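Hypothetical protein (Geobacillus stearothermophilus, PDB 1U84) is of unknown function but folds as a small, all-helical single-chain protein of the DUF1871 family. Local coordinates at residues 37-40 with 41-45. Residues are numbered along the deposited sequence; the frame is centred on the assembly and turned at random.
Sequences VLQA and VYETE
The last turn of helix 31-41 unwinds here into the loop that leads to helix 47-62, V37 to A40 meeting the residues after them. The last strong i to i+4 bond runs from V41 N to V37 O, 2.8 Å long. Beyond it the spacing tightens: Y42 N is shared between a weak i+4 bond to L38 O and a weak one to Q39 O, while E43 N reaches back three residues to A40 O (2.9 Å), standing well above that carbonyl plane. On the outer side, Q39 NE2 donates to E43 OE2 over 3.1 Å, almost straight at 168° and within its own amide plane, yet it meets the carboxylate from above, the two planes being turned by 70°. The bend of Q39 at chi2 (67°) folds its amide back toward E43; OE1 is hydrogen-bonded to a glycerol, probably from the crystallisation liquor. L38, packed on L13 and L14 of helix 8-20, lies alongside Y42, its CD1 3.8 Å from CE2 of Y42, and the tyrosine hydroxyl bonds to N10. The inner side is apolar: V37 and V41 both pack on L78 of helix 68-85, and the small A40 touches L50 of helix 47-62. T44 OG1 accepts from D46 N as the next helix approaches. Q39 and E43 toward solvent, V37, A40 and V41 toward the core mark the C-terminal end of an amphipathic helix in a compact helical bundle.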
ATOM      1  N   VAL A  37      -4.546  -3.050   1.046  1.00  6.46           N
ATOM      2  CA  VAL A  37      -3.996  -1.691   1.163  1.00  6.48           C
ATOM      3  C   VAL A  37      -4.905  -0.753   0.357  1.00  7.05           C
ATOM      4  O   VAL A  37      -5.203   0.352   0.816  1.00  6.79           O
ATOM      5  CB  VAL A  37      -2.543  -1.642   0.659  1.00  7.53           C
ATOM      6  CG1 VAL A  37      -2.061  -0.183   0.599  1.00  8.71           C
ATOM      7  CG2 VAL A  37      -1.664  -2.437   1.595  1.00  7.09           C
ATOM      8  N   LEU A  38      -5.389  -1.220  -0.796  1.00  6.56           N
ATOM      9  CA  LEU A  38      -6.305  -0.398  -1.609  1.00  7.15           C
ATOM     10  C   LEU A  38      -7.534  -0.022  -0.779  1.00  7.78           C
ATOM     11  O   LEU A  38      -7.958   1.139  -0.787  1.00  7.79           O
ATOM     12  CB  LEU A  38      -6.723  -1.097  -2.903  1.00  7.09           C
ATOM     13  CG  LEU A  38      -7.653  -0.231  -3.764  1.00  7.25           C
ATOM     14  CD1 LEU A  38      -6.912   1.010  -4.274  1.00 12.27           C
ATOM     15  CD2 LEU A  38      -8.129  -1.094  -4.905  1.00 11.48           C
ATOM     16  N   GLN A  39      -8.127  -0.991  -0.073  1.00  8.14           N
ATOM     17  CA  GLN A  39      -9.257  -0.672   0.796  1.00 10.52           C
ATOM     18  C   GLN A  39      -8.904   0.443   1.800  1.00  9.58           C
ATOM     19  O   GLN A  39      -9.649   1.426   1.952  1.00 11.35           O
ATOM     20  CB  GLN A  39      -9.650  -1.944   1.533  1.00 10.70           C
ATOM     21  CG  GLN A  39     -10.786  -1.780   2.465  1.00 16.27           C
ATOM     22  CD  GLN A  39     -12.058  -1.492   1.728  1.00 21.37           C
ATOM     23  OE1 GLN A  39     -12.265  -1.943   0.580  1.00 28.16           O
ATOM     24  NE2 GLN A  39     -12.934  -0.756   2.371  1.00 23.19           N
ATOM     25  N   ALA A  40      -7.747   0.315   2.426  1.00 11.92           N
ATOM     26  CA  ALA A  40      -7.307   1.267   3.483  1.00 10.02           C
ATOM     27  C   ALA A  40      -7.118   2.660   2.853  1.00  9.39           C
ATOM     28  O   ALA A  40      -7.298   3.668   3.527  1.00  8.70           O
ATOM     29  CB  ALA A  40      -5.995   0.811   4.074  1.00  9.83           C
ATOM     30  N   VAL A  41      -6.605   2.698   1.619  1.00  7.49           N
ATOM     31  CA  VAL A  41      -6.432   3.980   0.878  1.00  8.79           C
ATOM     32  C   VAL A  41      -7.740   4.795   0.847  1.00  9.36           C
ATOM     33  O   VAL A  41      -7.716   6.027   0.924  1.00  9.81           O
ATOM     34  CB  VAL A  41      -5.863   3.789  -0.581  1.00  7.65           C
ATOM     35  CG1 VAL A  41      -5.955   5.106  -1.437  1.00  8.55           C
ATOM     36  CG2 VAL A  41      -4.401   3.296  -0.506  1.00 10.05           C
ATOM     37  N   TYR A  42      -8.862   4.100   0.695  1.00 10.23           N
ATOM     38  CA  TYR A  42     -10.144   4.795   0.642  1.00 12.37           C
ATOM     39  C   TYR A  42     -10.711   5.123   2.014  1.00 13.20           C
ATOM     40  O   TYR A  42     -11.796   5.737   2.120  1.00 14.51           O
ATOM     41  CB  TYR A  42     -11.142   4.004  -0.199  1.00 13.30           C
ATOM     42  CG  TYR A  42     -10.862   4.170  -1.665  1.00 11.90           C
ATOM     43  CD1 TYR A  42     -11.206   5.344  -2.333  1.00 11.35           C
ATOM     44  CD2 TYR A  42     -10.205   3.175  -2.372  1.00 10.84           C
ATOM     45  CE1 TYR A  42     -10.938   5.511  -3.675  1.00 14.76           C
ATOM     46  CE2 TYR A  42      -9.934   3.310  -3.721  1.00 12.65           C
ATOM     47  CZ  TYR A  42     -10.310   4.484  -4.376  1.00 14.16           C
ATOM     48  OH  TYR A  42     -10.010   4.625  -5.714  1.00 15.06           O
ATOM     49  N   GLU A  43      -9.985   4.765   3.064  1.00 12.99           N
ATOM     50  CA  GLU A  43     -10.503   4.969   4.427  1.00 12.46           C
ATOM     51  C   GLU A  43      -9.876   6.133   5.153  1.00 12.40           C
ATOM     52  O   GLU A  43     -10.295   6.464   6.280  1.00 12.93           O
ATOM     53  CB  GLU A  43     -10.381   3.675   5.238  1.00 13.93           C
ATOM     54  CG  GLU A  43     -11.328   2.600   4.718  1.00 16.67           C
ATOM     55  CD  GLU A  43     -11.067   1.226   5.319  1.00 22.40           C
ATOM     56  OE1 GLU A  43     -10.054   1.070   6.044  1.00 22.97           O
ATOM     57  OE2 GLU A  43     -11.876   0.305   5.041  1.00 24.20           O
ATOM     58  N   THR A  44      -8.884   6.753   4.520  1.00 11.10           N
ATOM     59  CA  THR A  44      -8.150   7.866   5.116  1.00 10.98           C
ATOM     60  C   THR A  44      -7.590   8.838   4.085  1.00 11.11           C
ATOM     61  O   THR A  44      -7.525   8.516   2.884  1.00 11.93           O
ATOM     62  CB  THR A  44      -7.020   7.316   5.996  1.00 10.72           C
ATOM     63  OG1 THR A  44      -6.500   8.361   6.840  1.00 11.16           O
ATOM     64  CG2 THR A  44      -5.887   6.669   5.141  1.00 12.69           C
ATOM     65  N   GLU A  45      -7.191  10.023   4.541  1.00 10.92           N
ATOM     66  CA  GLU A  45      -6.361  10.926   3.727  1.00 11.40           C
ATOM     67  C   GLU A  45      -4.998  11.164   4.390  1.00 10.29           C
ATOM     68  O   GLU A  45      -4.210  11.985   3.921  1.00 12.00           O
ATOM     69  CB  GLU A  45      -7.051  12.288   3.547  1.00 12.22           C
ATOM     70  CG  GLU A  45      -8.519  12.275   3.079  1.00 14.24           C
ATOM     71  CD  GLU A  45      -8.772  11.625   1.729  1.00 21.42           C
ATOM     72  OE1 GLU A  45      -7.860  11.572   0.887  1.00 21.07           O
ATOM     73  OE2 GLU A  45      -9.926  11.175   1.515  1.00 25.16           O
TER